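Local coordinates for protein Ufm1-specific protease (Caenorhabditis elegans, PDB 5EJJ) that cleaves the peptide bond at the C-terminal glycine of the ubiquitin-like modifier Ufm1, acting as a thiol protease of peptidase family C78, at residues 122-127 / 192-197; 70-75 / 244-249; 358-363 / 373-378; 126-131 / 341-346. All coordinates share one frame; numbering follows the deposited sequence.

Contact 1 of 4, residues 122-127 / 192-197; sequences VLMEGA and GAVPYK
Residues 122-127 and 192-197 meet in a loop-to-loop contact with a Met-aromatic pair, Met124 against Tyr196, at the entrance to a mixed five-stranded sheet. The first loop leads into strand 127-139, and the second, after helix 187-190, leads into strand 199-205, which runs parallel beside it. The two touching stretches nevertheless cross nearly square, their directions 99° apart, and the closest CA pair is Ala127 with Pro195 at 4.7 Å. The contact is therefore made by side chains and peptide surfaces rather than by strand-like pairing. Gly126 lies at its centre: the carbonyl O sits over the Val194-Pro195 peptide, 3.1 Å from Val194 C, and Pro195 N has no hydrogen to offer it. The positive phi of Gly126 also suits glycine, because a CB would press on the carbonyl O of Glu125. Beside this, the methyls of Ala127 and Ala193 touch, CB to CB, at 3.9 Å. On the other flank Met124 lays CG against Pro195 CG at 3.8 Å and then turns across the tyrosine at about a right angle. Leu294 from a neighbouring loop touches both Met124 and Tyr196, while Glu125, which turns from the contact, forms a salt bridge with Arg43. The bend at the end of the methionine chain, chi3 -34°, brings sulfur and methyl together to the same rim of the phenol: SD lies 4.5 Å from the Tyr196 ring centroid, 77° off the ring normal, and CE approaches Tyr196 CE1 near the ring plane.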
loop_
_atom_site.group_PDB
_atom_site.type_symbol
_atom_site.label_atom_id
_atom_site.label_comp_id
_atom_site.label_asym_id
_atom_site.label_seq_id
_atom_site.Cartn_x
_atom_site.Cartn_y
_atom_site.Cartn_z
ATOM N N VAL A 122 5.902 -15.500 3.805
ATOM C CA VAL A 122 6.941 -14.514 3.537
ATOM C C VAL A 122 6.540 -13.163 4.086
ATOM O O VAL A 122 5.403 -12.727 3.857
ATOM C CB VAL A 122 7.135 -14.338 2.030
ATOM C CG1 VAL A 122 8.298 -13.381 1.756
ATOM C CG2 VAL A 122 7.324 -15.691 1.350
ATOM N N LEU A 123 7.480 -12.513 4.785
ATOM C CA LEU A 123 7.233 -11.269 5.525
ATOM C C LEU A 123 7.903 -10.048 4.901
ATOM O O LEU A 123 8.897 -10.181 4.184
ATOM C CB LEU A 123 7.754 -11.406 6.955
ATOM C CG LEU A 123 7.234 -12.553 7.832
ATOM C CD1 LEU A 123 7.999 -12.621 9.138
ATOM C CD2 LEU A 123 5.755 -12.419 8.092
ATOM N N MET A 124 7.382 -8.850 5.184
ATOM C CA MET A 124 8.057 -7.630 4.744
ATOM C C MET A 124 9.422 -7.600 5.363
ATOM O O MET A 124 9.674 -8.272 6.355
ATOM C CB MET A 124 7.294 -6.382 5.146
ATOM C CG MET A 124 6.349 -5.953 4.080
ATOM S SD MET A 124 5.201 -4.719 4.651
ATOM C CE MET A 124 4.976 -5.262 6.347
ATOM N N GLU A 125 10.306 -6.804 4.794
ATOM C CA GLU A 125 11.686 -6.823 5.218
ATOM C C GLU A 125 12.319 -5.591 4.608
ATOM O O GLU A 125 12.001 -5.243 3.476
ATOM C CB GLU A 125 12.323 -8.067 4.640
ATOM C CG GLU A 125 13.552 -8.532 5.333
ATOM C CD GLU A 125 14.057 -9.846 4.751
ATOM O OE1 GLU A 125 13.262 -10.829 4.644
ATOM O OE2 GLU A 125 15.256 -9.881 4.382
ATOM N N GLY A 126 13.167 -4.902 5.367
ATOM C CA GLY A 126 13.979 -3.821 4.827
ATOM C C GLY A 126 13.418 -2.411 4.904
ATOM O O GLY A 126 12.237 -2.182 5.173
ATOM N N ALA A 127 14.294 -1.446 4.667
ATOM C CA ALA A 127 13.878 -0.053 4.566
ATOM C C ALA A 127 13.739 0.328 3.087
ATOM O O ALA A 127 14.210 -0.397 2.211
ATOM C CB ALA A 127 14.885 0.843 5.265
ATOM N N GLY A 192 15.091 -3.511 11.920
ATOM C CA GLY A 192 13.801 -4.163 11.985
ATOM C C GLY A 192 12.876 -3.301 11.172
ATOM O O GLY A 192 11.739 -3.024 11.557
ATOM N N ALA A 193 13.378 -2.833 10.039
ATOM C CA ALA A 193 12.640 -1.835 9.281
ATOM C C ALA A 193 11.519 -2.433 8.414
ATOM O O ALA A 193 11.499 -3.638 8.123
ATOM C CB ALA A 193 13.600 -0.981 8.457
ATOM N N VAL A 194 10.574 -1.595 8.017
ATOM C CA VAL A 194 9.591 -2.023 7.037
ATOM C C VAL A 194 9.450 -1.057 5.853
ATOM O O VAL A 194 9.308 0.149 6.036
ATOM C CB VAL A 194 8.210 -2.281 7.673
ATOM C CG1 VAL A 194 8.173 -3.650 8.290
ATOM C CG2 VAL A 194 7.867 -1.195 8.678
ATOM N N PRO A 195 9.447 -1.599 4.630
ATOM C CA PRO A 195 9.446 -0.823 3.380
ATOM C C PRO A 195 8.369 0.281 3.234
ATOM O O PRO A 195 8.596 1.221 2.467
ATOM C CB PRO A 195 9.239 -1.904 2.303
ATOM C CG PRO A 195 8.628 -3.056 3.040
ATOM C CD PRO A 195 9.299 -3.037 4.371
ATOM N N TYR A 196 7.231 0.184 3.921
ATOM C CA TYR A 196 6.168 1.162 3.671
ATOM C C TYR A 196 6.223 2.380 4.592
ATOM O O TYR A 196 5.369 3.260 4.485
ATOM C CB TYR A 196 4.770 0.529 3.693
ATOM C CG TYR A 196 4.399 -0.074 5.033
ATOM C CD1 TYR A 196 4.758 -1.366 5.349
ATOM C CD2 TYR A 196 3.700 0.656 5.983
ATOM C CE1 TYR A 196 4.443 -1.920 6.570
ATOM C CE2 TYR A 196 3.378 0.104 7.219
ATOM C CZ TYR A 196 3.752 -1.190 7.506
ATOM O OH TYR A 196 3.442 -1.767 8.726
ATOM N N LYS A 197 7.216 2.448 5.477
ATOM C CA LYS A 197 7.319 3.619 6.330
ATOM C C LYS A 197 8.707 3.903 6.905
ATOM O O LYS A 197 8.925 4.961 7.491
ATOM C CB LYS A 197 6.288 3.557 7.462
ATOM C CG LYS A 197 6.517 2.422 8.462
ATOM C CD LYS A 197 5.480 2.436 9.595
ATOM C CE LYS A 197 5.960 3.269 10.785
ATOM N NZ LYS A 197 7.050 2.595 11.577
#

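Contact 2 of 4, residues 70-75 / 244-249; sequences SADIEL and VFPAFF
Ser70 to Asp72 stand beside Pro246 in a type I beta turn that runs from Ser70 to Ile73, closed by Ile73 N to Ser70 O at 2.9 Å, and does not pair with strand 235-247; the nearest CA atoms, those of Ala71 and Phe245, are 6.1 Å apart. One water spans the gap: it donates to Val244 O at 3.2 Å and accepts, weakly, from Ala71 N. The side chains that close the rest are Asp72, at the third position of the turn, and Pro246 and Phe248 of the opposing segment. With CG set between the backbone N and the carbonyl carbon, chi1 71°, the carboxylate of Asp72 divides its contacts by oxygen. OD1 reaches Pro246 CG at 3.5 Å, whereas OD2 approaches Phe248 CE2 at 3.4 Å. The carboxylate and phenyl planes are 59° apart, so the two groups do not stack, and Asp72 CB lies in the ring plane at the edge of Phe248, 4.0 Å from CE2. The charge is answered by Arg40, whose NE forms a salt bridge with OD2, and Arg40 and Arg259 both touch Phe248 as well. With an alanine here, Arg40 would probably lose its charged mate, and a gap would be likely to open between the turn and the Pro246 and Phe248 rings. Ser70 OG is held by His303. Geometrically this is a type I beta turn set against an edge strand: the turn joining helix 59-68 to strand 74-81, in the MPN-family part of the chain, is seated against the outermost strand, within this chain, of the five-stranded sheet.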
loop_
_atom_site.group_PDB
_atom_site.type_symbol
_atom_site.label_atom_id
_atom_site.label_comp_id
_atom_site.label_asym_id
_atom_site.label_seq_id
_atom_site.Cartn_x
_atom_site.Cartn_y
_atom_site.Cartn_z
ATOM N N SER A 70 10.152 -4.211 -7.206
ATOM C CA SER A 70 11.333 -3.687 -6.536
ATOM C C SER A 70 12.583 -4.286 -7.100
ATOM O O SER A 70 12.604 -5.446 -7.490
ATOM C CB SER A 70 11.294 -3.950 -5.041
ATOM O OG SER A 70 10.562 -2.942 -4.378
ATOM N N ALA A 71 13.634 -3.473 -7.090
ATOM C CA ALA A 71 14.863 -3.723 -7.824
ATOM C C ALA A 71 15.565 -5.022 -7.447
ATOM O O ALA A 71 16.286 -5.582 -8.273
ATOM C CB ALA A 71 15.793 -2.554 -7.678
ATOM N N ASP A 72 15.350 -5.516 -6.228
ATOM C CA ASP A 72 15.982 -6.769 -5.819
ATOM C C ASP A 72 15.271 -8.022 -6.348
ATOM O O ASP A 72 15.717 -9.144 -6.137
ATOM C CB ASP A 72 16.095 -6.831 -4.306
ATOM C CG ASP A 72 14.756 -7.019 -3.627
ATOM O OD1 ASP A 72 13.827 -6.203 -3.844
ATOM O OD2 ASP A 72 14.624 -8.000 -2.873
ATOM N N ILE A 73 14.170 -7.818 -7.051
ATOM C CA ILE A 73 13.317 -8.895 -7.492
ATOM C C ILE A 73 13.370 -9.030 -9.003
ATOM O O ILE A 73 13.330 -8.049 -9.729
ATOM C CB ILE A 73 11.896 -8.589 -7.056
ATOM C CG1 ILE A 73 11.828 -8.657 -5.542
ATOM C CG2 ILE A 73 10.900 -9.540 -7.673
ATOM C CD1 ILE A 73 10.440 -8.660 -5.010
ATOM N N GLU A 74 13.468 -10.256 -9.492
ATOM C CA GLU A 74 13.454 -10.472 -10.929
ATOM C C GLU A 74 12.670 -11.720 -11.288
ATOM O O GLU A 74 12.239 -12.473 -10.420
ATOM C CB GLU A 74 14.876 -10.640 -11.422
ATOM C CG GLU A 74 15.513 -11.891 -10.916
ATOM C CD GLU A 74 17.013 -11.841 -11.041
ATOM O OE1 GLU A 74 17.693 -11.582 -10.014
ATOM O OE2 GLU A 74 17.518 -12.051 -12.173
ATOM N N LEU A 75 12.493 -11.927 -12.580
ATOM C CA LEU A 75 11.927 -13.154 -13.122
ATOM C C LEU A 75 12.739 -14.364 -12.699
ATOM O O LEU A 75 13.928 -14.426 -12.962
ATOM C CB LEU A 75 11.979 -13.041 -14.640
ATOM C CG LEU A 75 11.077 -13.889 -15.507
ATOM C CD1 LEU A 75 11.858 -15.092 -15.868
ATOM C CD2 LEU A 75 9.811 -14.224 -14.725
ATOM N N VAL A 244 12.545 4.512 -5.785
ATOM C CA VAL A 244 12.586 3.802 -4.510
ATOM C C VAL A 244 13.273 2.462 -4.657
ATOM O O VAL A 244 12.935 1.689 -5.545
ATOM C CB VAL A 244 11.187 3.517 -4.001
ATOM C CG1 VAL A 244 11.272 2.975 -2.623
ATOM C CG2 VAL A 244 10.356 4.770 -4.025
ATOM N N PHE A 245 14.245 2.185 -3.790
ATOM C CA PHE A 245 14.894 0.875 -3.754
ATOM C C PHE A 245 15.115 0.380 -2.319
ATOM O O PHE A 245 15.358 1.178 -1.414
ATOM C CB PHE A 245 16.198 0.895 -4.529
ATOM C CG PHE A 245 17.254 1.806 -3.960
ATOM C CD1 PHE A 245 17.280 3.157 -4.287
ATOM C CD2 PHE A 245 18.267 1.299 -3.144
ATOM C CE1 PHE A 245 18.285 3.992 -3.795
ATOM C CE2 PHE A 245 19.273 2.134 -2.641
ATOM C CZ PHE A 245 19.278 3.485 -2.970
ATOM N N PRO A 246 15.001 -0.942 -2.100
ATOM C CA PRO A 246 15.130 -1.508 -0.758
ATOM C C PRO A 246 16.530 -1.481 -0.152
ATOM O O PRO A 246 17.500 -1.830 -0.805
ATOM C CB PRO A 246 14.677 -2.955 -0.952
ATOM C CG PRO A 246 14.815 -3.202 -2.366
ATOM C CD PRO A 246 14.488 -1.941 -3.042
ATOM N N ALA A 247 16.592 -1.063 1.114
ATOM C CA ALA A 247 17.764 -1.183 1.984
ATOM C C ALA A 247 17.551 -2.363 2.928
ATOM O O ALA A 247 16.757 -2.266 3.874
ATOM C CB ALA A 247 17.896 0.071 2.803
ATOM N N PHE A 248 18.224 -3.480 2.681
ATOM C CA PHE A 248 18.046 -4.642 3.544
ATOM C C PHE A 248 19.136 -4.661 4.607
ATOM O O PHE A 248 20.277 -4.277 4.341
ATOM C CB PHE A 248 18.068 -5.941 2.738
ATOM C CG PHE A 248 16.903 -6.098 1.816
ATOM C CD1 PHE A 248 15.628 -6.289 2.323
ATOM C CD2 PHE A 248 17.078 -6.058 0.446
ATOM C CE1 PHE A 248 14.548 -6.439 1.489
ATOM C CE2 PHE A 248 16.002 -6.197 -0.401
ATOM C CZ PHE A 248 14.731 -6.389 0.120
ATOM N N PHE A 249 18.777 -5.085 5.816
ATOM C CA PHE A 249 19.752 -5.177 6.889
ATOM C C PHE A 249 20.860 -6.139 6.476
ATOM O O PHE A 249 20.592 -7.276 6.070
ATOM C CB PHE A 249 19.084 -5.630 8.183
ATOM C CG PHE A 249 20.050 -5.910 9.309
ATOM C CD1 PHE A 249 20.417 -4.904 10.202
ATOM C CD2 PHE A 249 20.575 -7.181 9.492
ATOM C CE1 PHE A 249 21.302 -5.162 11.242
ATOM C CE2 PHE A 249 21.449 -7.438 10.515
ATOM C CZ PHE A 249 21.818 -6.427 11.393
HETATM O O HOH W 1 12.935 -0.985 -7.252
#

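Contact 3 of 4, residues 358-363 / 373-378; sequences EPHLSI and TTVNGP
His360 places its imidazole between two hydroxyl groups: ND1 is hydrogen-bonded to Tyr379 OH, and NE2 lies 3.4 Å from Thr374 OG1. The loop 358-363 thus faces the start of the peptidase family C78 region, of the clan CA cysteine-protease type, where a weakly bonded strand at about 373-374 runs out into an extended stretch. Thr374 turns its hydroxyl to the histidine with OG1 anti to the backbone N, chi1 -175°. Val375 adds an apolar touch, CG1 to His360 CE1 at 4.0 Å. Both Thr374 OG1 and Val375 CG1 meet the imidazole obliquely. Against one face stands Leu361, whose CG is 3.7 Å above the ring plane and offset toward the rim. These neighbours and the bond to Tyr379 would probably limit rotation of the ring. The His360 side chain is about 12 Å from that of Asp520, an active-site residue by similarity. The second half of the contact is Glu358, whose side chain, extended beyond CG, lies against Pro378. A backbone hydrogen bond between Glu358 and Tyr379 links the loop to the residue just after Pro378, and the CA atoms of Glu358 and Pro378 are 5.9 Å apart. Replacing Glu358 by an alanine would probably open a gap against Pro378, since the carbons lying along that residue would be gone. OE2 and Gly377 O, 3.3 Å apart, are two acceptors and are not hydrogen-bonded; the carboxylate instead leans on the proline, CD 3.5 Å from Pro378 CA and OE1 3.6 Å from Pro378 CB.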
loop_
_atom_site.group_PDB
_atom_site.type_symbol
_atom_site.label_atom_id
_atom_site.label_comp_id
_atom_site.label_asym_id
_atom_site.label_seq_id
_atom_site.Cartn_x
_atom_site.Cartn_y
_atom_site.Cartn_z
ATOM N N GLU A 358 -1.984 4.530 10.630
ATOM C CA GLU A 358 -2.193 3.233 11.285
ATOM C C GLU A 358 -1.412 3.030 12.589
ATOM O O GLU A 358 -0.415 2.310 12.610
ATOM C CB GLU A 358 -1.915 2.090 10.307
ATOM C CG GLU A 358 -2.906 2.040 9.142
ATOM C CD GLU A 358 -2.773 0.785 8.280
ATOM O OE1 GLU A 358 -1.834 0.753 7.445
ATOM O OE2 GLU A 358 -3.607 -0.156 8.442
ATOM N N PRO A 359 -1.863 3.668 13.686
ATOM C CA PRO A 359 -1.187 3.477 14.970
ATOM C C PRO A 359 -1.439 2.087 15.492
ATOM O O PRO A 359 -0.548 1.509 16.090
ATOM C CB PRO A 359 -1.869 4.494 15.880
ATOM C CG PRO A 359 -2.423 5.509 14.954
ATOM C CD PRO A 359 -2.877 4.728 13.774
ATOM N N HIS A 360 -2.619 1.533 15.246
ATOM C CA HIS A 360 -2.934 0.218 15.795
ATOM C C HIS A 360 -1.990 -0.864 15.282
ATOM O O HIS A 360 -2.046 -2.005 15.740
ATOM C CB HIS A 360 -4.387 -0.172 15.511
ATOM C CG HIS A 360 -4.560 -1.021 14.292
ATOM N ND1 HIS A 360 -4.638 -0.491 13.017
ATOM C CD2 HIS A 360 -4.682 -2.363 14.149
ATOM C CE1 HIS A 360 -4.797 -1.470 12.145
ATOM N NE2 HIS A 360 -4.826 -2.617 12.807
ATOM N N LEU A 361 -1.137 -0.503 14.321
ATOM C CA LEU A 361 -0.155 -1.432 13.768
ATOM C C LEU A 361 1.197 -1.244 14.438
ATOM O O LEU A 361 2.239 -1.552 13.861
ATOM C CB LEU A 361 -0.019 -1.274 12.249
ATOM C CG LEU A 361 -1.181 -1.728 11.359
ATOM C CD1 LEU A 361 -0.801 -1.590 9.903
ATOM C CD2 LEU A 361 -1.642 -3.150 11.673
ATOM N N SER A 362 1.168 -0.726 15.662
ATOM C CA SER A 362 2.365 -0.593 16.480
ATOM C C SER A 362 2.093 -1.230 17.835
ATOM O O SER A 362 2.777 -0.950 18.807
ATOM C CB SER A 362 2.754 0.880 16.652
ATOM O OG SER A 362 2.710 1.582 15.417
ATOM N N ILE A 363 1.071 -2.076 17.895
ATOM C CA ILE A 363 0.818 -2.856 19.101
ATOM C C ILE A 363 1.612 -4.162 19.035
ATOM O O ILE A 363 1.134 -5.182 18.533
ATOM C CB ILE A 363 -0.713 -3.108 19.379
ATOM C CG1 ILE A 363 -1.432 -3.703 18.149
ATOM C CG2 ILE A 363 -1.399 -1.811 19.841
ATOM C CD1 ILE A 363 -2.000 -5.131 18.314
ATOM N N THR A 373 -11.105 -9.498 14.432
ATOM C CA THR A 373 -11.450 -8.842 13.182
ATOM C C THR A 373 -11.118 -7.363 13.335
ATOM O O THR A 373 -11.477 -6.716 14.316
ATOM C CB THR A 373 -12.918 -9.070 12.767
ATOM O OG1 THR A 373 -13.206 -10.475 12.772
ATOM C CG2 THR A 373 -13.163 -8.540 11.371
ATOM N N THR A 374 -10.391 -6.841 12.365
ATOM C CA THR A 374 -9.817 -5.524 12.495
ATOM C C THR A 374 -10.290 -4.673 11.330
ATOM O O THR A 374 -10.981 -5.159 10.436
ATOM C CB THR A 374 -8.284 -5.613 12.498
ATOM O OG1 THR A 374 -7.719 -4.325 12.753
ATOM C CG2 THR A 374 -7.776 -6.121 11.149
ATOM N N VAL A 375 -9.924 -3.397 11.357
ATOM C CA VAL A 375 -10.263 -2.470 10.290
ATOM C C VAL A 375 -9.536 -2.890 9.017
ATOM O O VAL A 375 -8.446 -3.449 9.071
ATOM C CB VAL A 375 -9.898 -1.018 10.681
ATOM C CG1 VAL A 375 -8.398 -0.808 10.646
ATOM C CG2 VAL A 375 -10.595 -0.021 9.778
ATOM N N ASN A 376 -10.148 -2.614 7.873
ATOM C CA ASN A 376 -9.705 -3.171 6.597
ATOM C C ASN A 376 -8.503 -2.522 5.916
ATOM O O ASN A 376 -7.549 -3.216 5.581
ATOM C CB ASN A 376 -10.862 -3.207 5.616
ATOM C CG ASN A 376 -10.579 -4.088 4.440
ATOM O OD1 ASN A 376 -10.893 -3.739 3.298
ATOM N ND2 ASN A 376 -9.961 -5.240 4.702
ATOM N N GLY A 377 -8.557 -1.219 5.672
ATOM C CA GLY A 377 -7.428 -0.523 5.063
ATOM C C GLY A 377 -6.631 0.340 6.032
ATOM O O GLY A 377 -6.645 0.092 7.236
ATOM N N PRO A 378 -5.911 1.352 5.516
ATOM C CA PRO A 378 -5.221 2.365 6.342
ATOM C C PRO A 378 -6.073 3.626 6.658
ATOM O O PRO A 378 -7.053 3.892 5.963
ATOM C CB PRO A 378 -4.033 2.762 5.458
ATOM C CG PRO A 378 -4.605 2.701 4.100
ATOM C CD PRO A 378 -5.530 1.472 4.098
#

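Contact 4 of 4, residues 126-131 / 341-346; sequences GASCVS and LALHSE
The imidazole of His344 is approached at a slant by Val130 CG2 and Ser131 CA of strand 127-139, while at its edge, in the ring plane, lies Glu346 OE1 of its own segment. The ring carbon CD2 is the atom turned to the strand, 4.1 Å from Ser131 CA. Val130 is the main partner, its CG2 resting 3.9 Å from His344 CB, and the two side chains pass each other obliquely. Torsions on both sides produce this: His344 has CG anti to the backbone N, chi1 -164°, and Val130 puts CG1 between its backbone N and carbonyl carbon, chi1 59°, so that its two methyls divide the work. CG2 goes to the histidine, and CG1 to the preceding peptide, 4.0 Å from Leu343 O. Toward the start of the strand, Leu343 CD1 comes within 4.4 Å of Ser128 CB. The contact is van der Waals throughout and buries 201 Å², both sides summed. Ser128 OG is hydrogen-bonded to Pro195 O, and Glu242 OE2 takes weak hydrogen bonds from the backbone N atoms of Leu343 and His344. Alternation along the strand turns Ser128 and Val130 to the loop, with Cys129 between them taking no part; Ser131, whose side chain points away, joins through its CA. Loop 341-346 thereby lies across one face of the five-stranded sheet, over strand 127-139, with strand 199-205 on one side of that strand and strand 235-247 on the other.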
loop_
_atom_site.group_PDB
_atom_site.type_symbol
_atom_site.label_atom_id
_atom_site.label_comp_id
_atom_site.label_asym_id
_atom_site.label_seq_id
_atom_site.Cartn_x
_atom_site.Cartn_y
_atom_site.Cartn_z
ATOM N N GLY A 126 13.167 -4.902 5.367
ATOM C CA GLY A 126 13.979 -3.821 4.827
ATOM C C GLY A 126 13.418 -2.411 4.904
ATOM O O GLY A 126 12.237 -2.182 5.173
ATOM N N ALA A 127 14.294 -1.446 4.667
ATOM C CA ALA A 127 13.878 -0.053 4.566
ATOM C C ALA A 127 13.739 0.328 3.087
ATOM O O ALA A 127 14.210 -0.397 2.211
ATOM C CB ALA A 127 14.885 0.843 5.265
ATOM N N SER A 128 13.074 1.446 2.811
ATOM C CA SER A 128 13.012 1.992 1.460
ATOM C C SER A 128 13.911 3.209 1.322
ATOM O O SER A 128 13.656 4.212 1.975
ATOM C CB SER A 128 11.589 2.428 1.128
ATOM O OG SER A 128 10.768 1.311 0.877
ATOM N N CYS A 129 14.942 3.137 0.475
ATOM C CA CYS A 129 15.692 4.337 0.065
ATOM C C CYS A 129 14.967 5.046 -1.062
ATOM O O CYS A 129 14.467 4.390 -1.959
ATOM C CB CYS A 129 17.063 3.959 -0.450
ATOM S SG CYS A 129 17.997 3.004 0.707
ATOM N N VAL A 130 14.935 6.373 -1.050
ATOM C CA VAL A 130 14.212 7.092 -2.092
ATOM C C VAL A 130 14.912 8.398 -2.516
ATOM O O VAL A 130 15.597 9.023 -1.727
ATOM C CB VAL A 130 12.780 7.372 -1.617
ATOM C CG1 VAL A 130 12.816 8.177 -0.367
ATOM C CG2 VAL A 130 11.980 8.093 -2.664
ATOM N N SER A 131 14.760 8.796 -3.773
ATOM C CA SER A 131 15.266 10.084 -4.238
ATOM C C SER A 131 14.420 10.591 -5.398
ATOM O O SER A 131 13.778 9.795 -6.071
ATOM C CB SER A 131 16.739 9.984 -4.636
ATOM O OG SER A 131 16.917 9.101 -5.726
ATOM N N LEU A 341 1.917 5.698 -1.555
ATOM C CA LEU A 341 2.654 6.038 -0.357
ATOM C C LEU A 341 3.369 7.340 -0.648
ATOM O O LEU A 341 3.722 7.641 -1.791
ATOM C CB LEU A 341 3.644 4.934 0.010
ATOM C CG LEU A 341 2.940 3.588 -0.098
ATOM C CD1 LEU A 341 3.852 2.405 0.232
ATOM C CD2 LEU A 341 1.693 3.575 0.765
ATOM N N ALA A 342 3.566 8.147 0.367
ATOM C CA ALA A 342 4.308 9.363 0.138
ATOM C C ALA A 342 5.640 9.166 0.845
ATOM O O ALA A 342 5.782 9.441 2.052
ATOM C CB ALA A 342 3.546 10.547 0.684
ATOM N N LEU A 343 6.610 8.639 0.107
ATOM C CA LEU A 343 7.847 8.243 0.749
ATOM C C LEU A 343 8.826 9.392 0.646
ATOM O O LEU A 343 9.658 9.611 1.544
ATOM C CB LEU A 343 8.406 6.959 0.125
ATOM C CG LEU A 343 7.486 5.728 0.073
ATOM C CD1 LEU A 343 8.210 4.580 -0.568
ATOM C CD2 LEU A 343 6.970 5.292 1.432
ATOM N N HIS A 344 8.717 10.143 -0.447
ATOM C CA HIS A 344 9.588 11.289 -0.620
ATOM C C HIS A 344 8.915 12.562 -0.109
ATOM O O HIS A 344 7.712 12.771 -0.308
ATOM C CB HIS A 344 10.023 11.452 -2.073
ATOM C CG HIS A 344 11.203 12.366 -2.238
ATOM N ND1 HIS A 344 11.088 13.657 -2.709
ATOM C CD2 HIS A 344 12.517 12.179 -1.973
ATOM C CE1 HIS A 344 12.280 14.222 -2.727
ATOM N NE2 HIS A 344 13.165 13.345 -2.292
ATOM N N SER A 345 9.699 13.403 0.555
ATOM C CA SER A 345 9.162 14.583 1.204
ATOM C C SER A 345 8.654 15.620 0.201
ATOM O O SER A 345 7.824 16.471 0.532
ATOM C CB SER A 345 10.205 15.194 2.136
ATOM O OG SER A 345 11.424 15.422 1.453
ATOM N N GLU A 346 9.140 15.547 -1.028
ATOM C CA GLU A 346 8.698 16.482 -2.052
ATOM C C GLU A 346 7.585 15.871 -2.893
ATOM O O GLU A 346 7.305 16.327 -4.002
ATOM C CB GLU A 346 9.872 16.918 -2.939
ATOM C CG GLU A 346 10.858 17.852 -2.242
ATOM C CD GLU A 346 12.171 18.043 -3.012
ATOM O OE1 GLU A 346 12.276 17.566 -4.174
ATOM O OE2 GLU A 346 13.103 18.670 -2.446
#

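How the contacts relate
From the N terminus, residues 70-75 open contact 2, and 122-127 and 126-131 then open contacts 1 and 4 from one stretch, sharing Gly126 and Ala127. Contact 1 closes first, at 192-197, nested inside the loop that contact 2 completes at 244-249, tying the MPN-family turn before strand 74-81 to strand 235-247. Contact 4 closes only at 341-346, laying that loop on the same five-stranded sheet, so contacts 2 and 4 cross. Probable hydrogen bonds Ala247 N to Ala127 O and Cys129 N to Phe245 O join these three contacts through neighbouring strands. Contact 3, a short loop, follows in series, its second segment within the C78 peptidase range; its centre is about 26 Å from that of contact 2.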